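Local atomic coordinates of delta-aminolevulinic acid dehydratase (Toxoplasma gondii ME49, PDB entry 3OBK), a protein that catalyses, as porphobilinogen synthase, the condensation of two 5-aminolevulinic acid molecules to the pyrrole porphobilinogen, an early step of tetrapyrrole biosynthesis. Residues A89-P94 / L208-K213; D178-S183 / S191-S196; R251-D256 / D262-K267. One frame throughout, in Å; residues are numbered along the deposited sequence.

Contact 1. Residues A89-P94 / L208-K213. With PBG (3-[5-(aminomethyl)-4-(carboxymethyl)-1H-pyrrol-3-yl]propanoic acid), chain L.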
# COMPACT_ATOMS: atom_id res chain seq x y z
N ALA A 89 20.34 9.79 29.58
CA ALA A 89 21.15 8.80 28.84
C ALA A 89 22.47 9.34 28.33
O ALA A 89 22.52 10.36 27.67
CB ALA A 89 20.35 8.25 27.68
N PHE A 90 23.52 8.60 28.59
CA PHE A 90 24.87 9.06 28.35
C PHE A 90 25.66 7.97 27.67
O PHE A 90 25.64 6.81 28.08
CB PHE A 90 25.56 9.41 29.68
CG PHE A 90 24.82 10.41 30.50
CD1 PHE A 90 25.15 11.74 30.43
CD2 PHE A 90 23.78 10.04 31.30
CE1 PHE A 90 24.47 12.66 31.16
CE2 PHE A 90 23.08 10.95 32.03
CZ PHE A 90 23.42 12.28 31.95
N MET A 91 26.37 8.35 26.63
CA MET A 91 27.11 7.42 25.82
C MET A 91 28.58 7.74 26.14
O MET A 91 28.93 8.91 26.22
CB MET A 91 26.72 7.71 24.36
CG MET A 91 27.01 6.69 23.30
SD MET A 91 26.24 7.21 21.69
CE MET A 91 24.66 6.34 21.64
N LEU A 92 29.41 6.72 26.33
CA LEU A 92 30.81 6.93 26.76
C LEU A 92 31.85 6.37 25.81
O LEU A 92 31.84 5.20 25.45
CB LEU A 92 31.07 6.27 28.12
CG LEU A 92 30.05 6.46 29.24
CD1 LEU A 92 30.57 5.66 30.40
CD2 LEU A 92 29.86 7.94 29.59
N PHE A 93 32.80 7.21 25.44
CA PHE A 93 33.86 6.83 24.55
C PHE A 93 35.19 7.02 25.29
O PHE A 93 35.39 8.02 25.96
CB PHE A 93 33.82 7.74 23.33
CG PHE A 93 32.57 7.62 22.52
CD1 PHE A 93 32.40 6.57 21.63
CD2 PHE A 93 31.61 8.60 22.56
CE1 PHE A 93 31.27 6.49 20.84
CE2 PHE A 93 30.50 8.54 21.77
CZ PHE A 93 30.32 7.51 20.91
N PRO A 94 36.10 6.05 25.19
CA PRO A 94 37.42 6.18 25.80
C PRO A 94 38.52 6.63 24.84
O PRO A 94 38.67 6.06 23.77
CB PRO A 94 37.72 4.77 26.27
CG PRO A 94 37.05 3.91 25.27
CD PRO A 94 35.86 4.67 24.74
N LEU A 208 21.73 -1.25 21.20
CA LEU A 208 21.41 -0.18 20.27
C LEU A 208 22.23 -0.42 18.98
O LEU A 208 23.45 -0.20 18.94
CB LEU A 208 21.71 1.17 20.91
CG LEU A 208 21.70 2.53 20.17
CD1 LEU A 208 20.72 2.63 19.03
CD2 LEU A 208 21.48 3.64 21.23
N ALA A 209 21.56 -0.92 17.95
CA ALA A 209 22.27 -1.36 16.74
C ALA A 209 22.45 -0.17 15.84
O ALA A 209 21.48 0.51 15.51
CB ALA A 209 21.49 -2.48 16.03
N TYR A 210 23.68 0.12 15.45
CA TYR A 210 23.92 1.08 14.38
C TYR A 210 23.66 0.33 13.08
O TYR A 210 24.54 -0.36 12.63
CB TYR A 210 25.35 1.58 14.40
CG TYR A 210 25.71 2.55 15.49
CD1 TYR A 210 25.93 2.12 16.77
CD2 TYR A 210 25.92 3.88 15.21
CE1 TYR A 210 26.31 3.03 17.78
CE2 TYR A 210 26.29 4.79 16.20
CZ TYR A 210 26.49 4.36 17.49
OH TYR A 210 26.88 5.27 18.48
N SER A 211 22.45 0.42 12.53
CA SER A 211 22.11 -0.32 11.30
C SER A 211 22.57 0.38 10.06
O SER A 211 23.15 -0.26 9.20
CB SER A 211 20.61 -0.50 11.12
OG SER A 211 20.08 -1.09 12.25
N CYS A 212 22.26 1.66 9.98
CA CYS A 212 22.55 2.46 8.80
C CYS A 212 23.58 3.53 9.16
O CYS A 212 23.24 4.66 9.46
CB CYS A 212 21.25 3.07 8.27
SG CYS A 212 19.87 1.88 8.26
N LYS A 213 24.84 3.12 9.19
CA LYS A 213 25.96 3.99 9.53
C LYS A 213 26.78 4.16 8.26
O LYS A 213 27.25 3.18 7.70
CB LYS A 213 26.82 3.37 10.61
CG LYS A 213 28.09 4.15 10.82
CD LYS A 213 28.81 3.68 12.06
CE LYS A 213 29.98 4.56 12.34
NZ LYS A 213 30.59 4.19 13.59
CHA PBG L . 33.60 4.22 16.18
C1A PBG L . 32.78 5.46 16.27
C2A PBG L . 32.89 6.58 15.45
C3A PBG L . 31.93 7.47 15.89
C4A PBG L . 31.21 6.84 16.90
NA PBG L . 31.76 5.64 17.13
C5A PBG L . 33.93 6.89 14.41
C6A PBG L . 33.91 6.09 13.18
O1A PBG L . 33.29 4.99 13.23
O2A PBG L . 34.56 6.46 12.18
C7A PBG L . 31.72 8.84 15.37
C8A PBG L . 30.85 9.74 16.17
C9A PBG L . 30.87 11.18 15.86
O3A PBG L . 30.50 11.95 16.74
O4A PBG L . 31.47 11.66 14.89
N1 PBG L . 32.95 3.00 15.82

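Contact 2. Residues D178-S183 / S191-S196. With PBG (3-[5-(aminomethyl)-4-(carboxymethyl)-1H-pyrrol-3-yl]propanoic acid), chain L.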
# COMPACT_ATOMS: atom_id res chain seq x y z
N ASP A 178 24.17 -0.34 30.48
CA ASP A 178 22.75 -0.65 30.30
C ASP A 178 22.46 -1.09 28.88
O ASP A 178 21.65 -2.00 28.64
CB ASP A 178 21.90 0.57 30.63
CG ASP A 178 22.01 0.95 32.09
OD1 ASP A 178 21.38 0.27 32.93
OD2 ASP A 178 22.73 1.92 32.40
N MET A 179 23.13 -0.41 27.93
CA MET A 179 23.07 -0.72 26.52
C MET A 179 24.48 -0.87 25.97
O MET A 179 25.34 -0.06 26.27
CB MET A 179 22.42 0.43 25.73
CG MET A 179 21.03 0.93 26.15
SD MET A 179 20.11 1.76 24.75
CE MET A 179 19.85 0.32 23.70
N VAL A 180 24.71 -1.86 25.12
CA VAL A 180 25.90 -1.84 24.27
C VAL A 180 25.45 -1.37 22.88
O VAL A 180 24.37 -1.70 22.42
CB VAL A 180 26.63 -3.21 24.24
CG1 VAL A 180 27.06 -3.61 25.68
CG2 VAL A 180 25.75 -4.28 23.64
N CYS A 181 26.30 -0.57 22.24
CA CYS A 181 25.99 0.08 20.97
C CYS A 181 27.03 -0.25 19.91
O CYS A 181 28.01 0.48 19.77
CB CYS A 181 25.95 1.59 21.19
SG CYS A 181 24.89 2.03 22.59
N PRO A 182 26.83 -1.35 19.16
CA PRO A 182 27.85 -1.74 18.22
C PRO A 182 27.86 -0.85 16.99
O PRO A 182 26.93 -0.88 16.21
CB PRO A 182 27.50 -3.19 17.85
CG PRO A 182 26.33 -3.59 18.71
CD PRO A 182 25.81 -2.38 19.39
N SER A 183 28.95 -0.10 16.82
CA SER A 183 29.08 0.87 15.73
C SER A 183 30.03 0.38 14.64
O SER A 183 30.48 1.17 13.80
CB SER A 183 29.60 2.17 16.29
OG SER A 183 30.87 1.98 16.86
N SER A 191 23.33 -10.33 16.17
CA SER A 191 22.86 -11.62 16.65
C SER A 191 23.91 -12.32 17.48
O SER A 191 23.56 -12.99 18.45
CB SER A 191 22.50 -12.53 15.49
OG SER A 191 21.91 -13.74 15.95
N ALA A 192 25.18 -12.17 17.09
CA ALA A 192 26.27 -12.87 17.75
C ALA A 192 26.43 -12.29 19.14
O ALA A 192 26.60 -13.03 20.13
CB ALA A 192 27.56 -12.75 16.94
N ILE A 193 26.38 -10.96 19.21
CA ILE A 193 26.51 -10.28 20.51
C ILE A 193 25.32 -10.64 21.38
O ILE A 193 25.47 -10.92 22.54
CB ILE A 193 26.62 -8.75 20.39
CG1 ILE A 193 27.95 -8.40 19.73
CG2 ILE A 193 26.49 -8.16 21.76
CD1 ILE A 193 28.10 -7.05 19.03
N ARG A 194 24.14 -10.68 20.79
CA ARG A 194 22.94 -10.99 21.54
C ARG A 194 23.05 -12.36 22.25
O ARG A 194 22.67 -12.47 23.41
CB ARG A 194 21.72 -10.98 20.61
CG ARG A 194 20.38 -11.21 21.32
CD ARG A 194 19.97 -10.05 22.22
NE ARG A 194 20.49 -10.17 23.58
CZ ARG A 194 20.62 -9.17 24.43
NH1 ARG A 194 21.12 -9.39 25.63
NH2 ARG A 194 20.27 -7.92 24.09
N GLU A 195 23.58 -13.36 21.55
CA GLU A 195 23.58 -14.73 22.05
C GLU A 195 24.63 -14.87 23.11
O GLU A 195 24.40 -15.56 24.10
CB GLU A 195 23.86 -15.72 20.93
CG GLU A 195 23.49 -17.15 21.27
CD GLU A 195 23.78 -18.16 20.14
OE1 GLU A 195 23.03 -18.17 19.15
OE2 GLU A 195 24.74 -18.97 20.29
N SER A 196 25.78 -14.24 22.89
CA SER A 196 26.86 -14.16 23.85
C SER A 196 26.39 -13.54 25.15
O SER A 196 26.62 -14.09 26.24
CB SER A 196 28.02 -13.32 23.30
OG SER A 196 28.52 -13.88 22.09
CHA PBG L . 33.60 4.22 16.18
C1A PBG L . 32.78 5.46 16.27
C2A PBG L . 32.89 6.58 15.45
C3A PBG L . 31.93 7.47 15.89
C4A PBG L . 31.21 6.84 16.90
NA PBG L . 31.76 5.64 17.13
C5A PBG L . 33.93 6.89 14.41
C6A PBG L . 33.91 6.09 13.18
O1A PBG L . 33.29 4.99 13.23
O2A PBG L . 34.56 6.46 12.18
C7A PBG L . 31.72 8.84 15.37
C8A PBG L . 30.85 9.74 16.17
C9A PBG L . 30.87 11.18 15.86
O3A PBG L . 30.50 11.95 16.74
O4A PBG L . 31.47 11.66 14.89
N1 PBG L . 32.95 3.00 15.82

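Contact 3. Residues R251-D256 / D262-K267. With MG (magnesium ion), chain I; PBG (3-[5-(aminomethyl)-4-(carboxymethyl)-1H-pyrrol-3-yl]propanoic acid), chain L.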
# COMPACT_ATOMS: atom_id res chain seq x y z
N ARG A 251 17.88 -3.12 3.84
CA ARG A 251 18.50 -4.40 4.00
C ARG A 251 19.13 -4.47 5.42
O ARG A 251 18.90 -5.41 6.16
CB ARG A 251 19.55 -4.59 2.92
CG ARG A 251 19.86 -6.01 2.60
CD ARG A 251 21.04 -6.16 1.63
NE ARG A 251 21.57 -7.51 1.74
CZ ARG A 251 22.68 -7.95 1.17
NH1 ARG A 251 23.39 -7.15 0.41
NH2 ARG A 251 23.06 -9.23 1.36
N GLU A 252 19.86 -3.44 5.81
CA GLU A 252 20.53 -3.47 7.11
C GLU A 252 19.52 -3.43 8.26
O GLU A 252 19.64 -4.18 9.23
CB GLU A 252 21.56 -2.35 7.21
CG GLU A 252 22.80 -2.57 6.26
CD GLU A 252 23.89 -3.46 6.87
OE1 GLU A 252 23.84 -3.74 8.09
OE2 GLU A 252 24.82 -3.88 6.15
N ALA A 253 18.52 -2.55 8.15
CA ALA A 253 17.60 -2.35 9.24
C ALA A 253 16.79 -3.64 9.46
O ALA A 253 16.68 -4.12 10.56
CB ALA A 253 16.73 -1.14 8.99
N GLU A 254 16.26 -4.24 8.40
CA GLU A 254 15.45 -5.46 8.55
C GLU A 254 16.26 -6.58 9.22
O GLU A 254 15.75 -7.32 10.05
CB GLU A 254 14.86 -5.95 7.21
N ALA A 255 17.53 -6.70 8.85
CA ALA A 255 18.37 -7.75 9.42
C ALA A 255 18.70 -7.53 10.92
O ALA A 255 18.80 -8.49 11.66
CB ALA A 255 19.66 -7.91 8.59
N ASP A 256 18.89 -6.29 11.36
CA ASP A 256 19.21 -6.07 12.75
C ASP A 256 17.98 -6.27 13.59
O ASP A 256 18.09 -6.76 14.71
CB ASP A 256 19.78 -4.67 12.99
CG ASP A 256 21.19 -4.50 12.41
OD1 ASP A 256 21.97 -5.48 12.18
OD2 ASP A 256 21.50 -3.34 12.20
N ASP A 262 17.18 -3.99 19.99
CA ASP A 262 16.18 -3.26 20.74
C ASP A 262 15.91 -1.87 20.14
O ASP A 262 14.81 -1.32 20.32
CB ASP A 262 16.69 -3.07 22.18
CG ASP A 262 16.91 -4.38 22.91
OD1 ASP A 262 15.89 -5.06 23.18
OD2 ASP A 262 18.07 -4.72 23.24
N MET A 263 16.93 -1.26 19.51
CA MET A 263 16.81 0.04 18.83
C MET A 263 17.73 0.09 17.64
O MET A 263 18.77 -0.58 17.62
CB MET A 263 17.16 1.20 19.76
CG MET A 263 16.35 1.24 21.07
SD MET A 263 16.71 2.67 22.12
CE MET A 263 16.06 2.02 23.67
N LEU A 264 17.35 0.91 16.65
CA LEU A 264 18.13 1.13 15.46
C LEU A 264 18.58 2.58 15.34
O LEU A 264 17.79 3.51 15.54
CB LEU A 264 17.33 0.76 14.25
CG LEU A 264 16.80 -0.68 14.27
CD1 LEU A 264 15.84 -0.87 13.08
CD2 LEU A 264 17.91 -1.73 14.30
N MET A 265 19.86 2.75 15.05
CA MET A 265 20.52 4.04 14.95
C MET A 265 20.86 4.33 13.49
O MET A 265 21.34 3.44 12.77
CB MET A 265 21.80 3.98 15.77
CG MET A 265 22.80 5.15 15.58
SD MET A 265 22.47 6.61 16.57
CE MET A 265 22.86 6.03 18.23
N VAL A 266 20.58 5.55 13.05
CA VAL A 266 21.06 6.04 11.76
C VAL A 266 22.06 7.11 12.06
O VAL A 266 21.81 7.98 12.90
CB VAL A 266 19.95 6.69 10.91
CG1 VAL A 266 20.56 7.35 9.61
CG2 VAL A 266 18.87 5.69 10.61
N LYS A 267 23.18 7.06 11.35
CA LYS A 267 24.28 7.95 11.60
C LYS A 267 25.04 8.08 10.34
O LYS A 267 25.28 7.07 9.68
CB LYS A 267 25.17 7.30 12.61
CG LYS A 267 26.47 8.01 12.97
CD LYS A 267 27.09 7.14 14.03
CE LYS A 267 28.55 7.29 14.24
NZ LYS A 267 29.01 6.03 14.95
MG MG I . 24.44 -5.01 9.34
CHA PBG L . 33.60 4.22 16.18
C1A PBG L . 32.78 5.46 16.27
C2A PBG L . 32.89 6.58 15.45
C3A PBG L . 31.93 7.47 15.89
C4A PBG L . 31.21 6.84 16.90
NA PBG L . 31.76 5.64 17.13
C5A PBG L . 33.93 6.89 14.41
C6A PBG L . 33.91 6.09 13.18
O1A PBG L . 33.29 4.99 13.23
O2A PBG L . 34.56 6.46 12.18
C7A PBG L . 31.72 8.84 15.37
C8A PBG L . 30.85 9.74 16.17
C9A PBG L . 30.87 11.18 15.86
O3A PBG L . 30.50 11.95 16.74
O4A PBG L . 31.47 11.66 14.89
N1 PBG L . 32.95 3.00 15.82
O HOH W 1 23.70 -3.25 10.76
O HOH W 2 26.18 -3.86 9.28
O HOH W 3 25.55 -6.00 7.73
O HOH W 4 22.56 -5.87 9.95
O HOH W 5 25.52 -6.03 10.71

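Contact 1. Residues A89-P94 / L208-K213
Met91 and Tyr210 reach toward each other from opposite directions across the interior of a TIM-type alpha/beta barrel, a worked example of how strands that are not sheet neighbours are joined through the core by side chains alone. The nearest CA atoms, those of Met91 and Leu208, stand 11.0 Å apart, and strands 130-135 and 179-182 lie between the two along the shorter path round the sheet. The packed part is small and wholly buried. Met91 runs straight into the lumen with CG anti to the backbone N (chi1 -163°) and then bends at chi3 (-96°), which carries CE to one side. The sulfur SD lies 3.8 Å from the hydroxyl OH of Tyr210, while the turned methyl CE meets CD2 of Leu208 at 4.2 Å, the two chains crossing at about a right angle. Tyr290 of strand 287-291 touches Met91 and Tyr210, and Val288 of the same strand packs on Leu208, closing the cluster from the side.

Toward the mouth of the barrel the direct packing gives way. Phe93 comes no nearer than 4.8 Å to residues 208-213, and bound porphobilinogen stands between its ring and Lys213. The pyrrole approaches Phe93 obliquely, NA lying 3.8 Å from CE1, and Phe222 meets the same phenyl ring edge-to-face. On the other side Lys213 enters as a fully extended chain, flanked by the ring of Tyr219 in a cation-pi contact. Its amino nitrogen also bonds the carbonyl oxygen of Ser183, and NZ donates to carboxylate oxygen O1A of the product at 2.8 Å.

Contact 2. Residues D178-S183 / S191-S196
The pyrrolidine ring of Pro182 meets the methyl end of Ile193 on its CB and CG side, with CG 3.9 Å from CD1 of Ile193; beyond the opposite side of the ring plane, the carbonyl oxygen of Leu208 lies near CD. This is the strand-to-helix packing of a beta-alpha-beta unit in the barrel, in which helix 189-199 links the parallel strands 179-182 and 206-213. Ile193 divides its two branches: CG1, set anti to the carbonyl carbon (chi1 -68°), carries CD1 to the proline, and CG2 faces CG2 of Val180 more loosely at 4.4 Å. Ala169 of helix 158-175 also packs on Ile193.

The strand shows alternation in its simplest form, Val180 and Pro182 facing the helix, while Ser183, just past the strand end, serves the active-site pocket. There the aminomethyl nitrogen N1 of porphobilinogen donates to Ser183 OG at 2.5 Å, and Asp134 is a second hydrogen-bond partner of that hydroxyl.

Within the helix one flat group is gripped twice. Ser196 N and Ser196 OG reach the carbonyl oxygen of Ala192 from opposite faces of its plane, the hydroxyl at 2.9 Å and tilted 34° from that plane.

Contact 3. Residues R251-D256 / D262-K267
Apolar contact comes first: Leu264 inserts its two methyl groups beneath helix 247-258, CD2 meeting CB of Asp256 at 3.7 Å and CD1 meeting CB of Ala253 at 4.2 Å. With CG anti to the carbonyl carbon (chi1 -56°), the fork of the side chain is directed at the helix, and its two methyls lie under residues one helical turn apart. On other sides Leu264 is packed by Ser211, Leu285 and Met287.

Hydrogen bonding belongs to the helix side. Asp256 turns its carboxylate away from the leucine; OD2 accepts from Ser211 OG on the neighbouring strand and also from water 1, at 2.6 Å, so one oxygen joins the sheet to the hydration shell of a metal. The principle at work is that of the alpha/beta barrel, in which an outer helix lies against the hydrophobic outward face of a parallel strand while the strand's end serves the pocket.

Metal coordination is single-handed on the protein side. Glu252 gives OE1 to magnesium at 1.9 Å, its chain bent at chi2 (-85°), and five waters complete an octahedron. OE2 of the same carboxylate forms a salt bridge with Arg27 of a neighbouring subunit, placing the ion at an interface of the octamer, consistent with the allosteric magnesium of related porphobilinogen synthases.

Ligand contact falls to Lys267 at the far end of the strand. Its extended chain passes close to Tyr210, Tyr219 and Tyr290, bringing NZ to 3.0 Å from ring atom C4A of porphobilinogen, while CE lies 3.7 Å from C7A.

How the contacts relate
Followed from the N terminus, the chain first lays down strand 89-95, and contact 1 closes only when strand 206-213 arrives, a long loop spanning the barrel. Contact 2, 178-183 with 191-196, opens and closes within that span as a short local turn from strand to helix. Contact 3 comes later, in series, its helix leading into strand 263-267 after contact 1 has closed; none of the three cross. Strand 206-213 is the common element, lying between strands 179-182 and 263-267 in the sheet. Contact 1 thus joins the barrel through its middle, contacts 2 and 3 fix helices to its outside, and all three reach the porphobilinogen pocket.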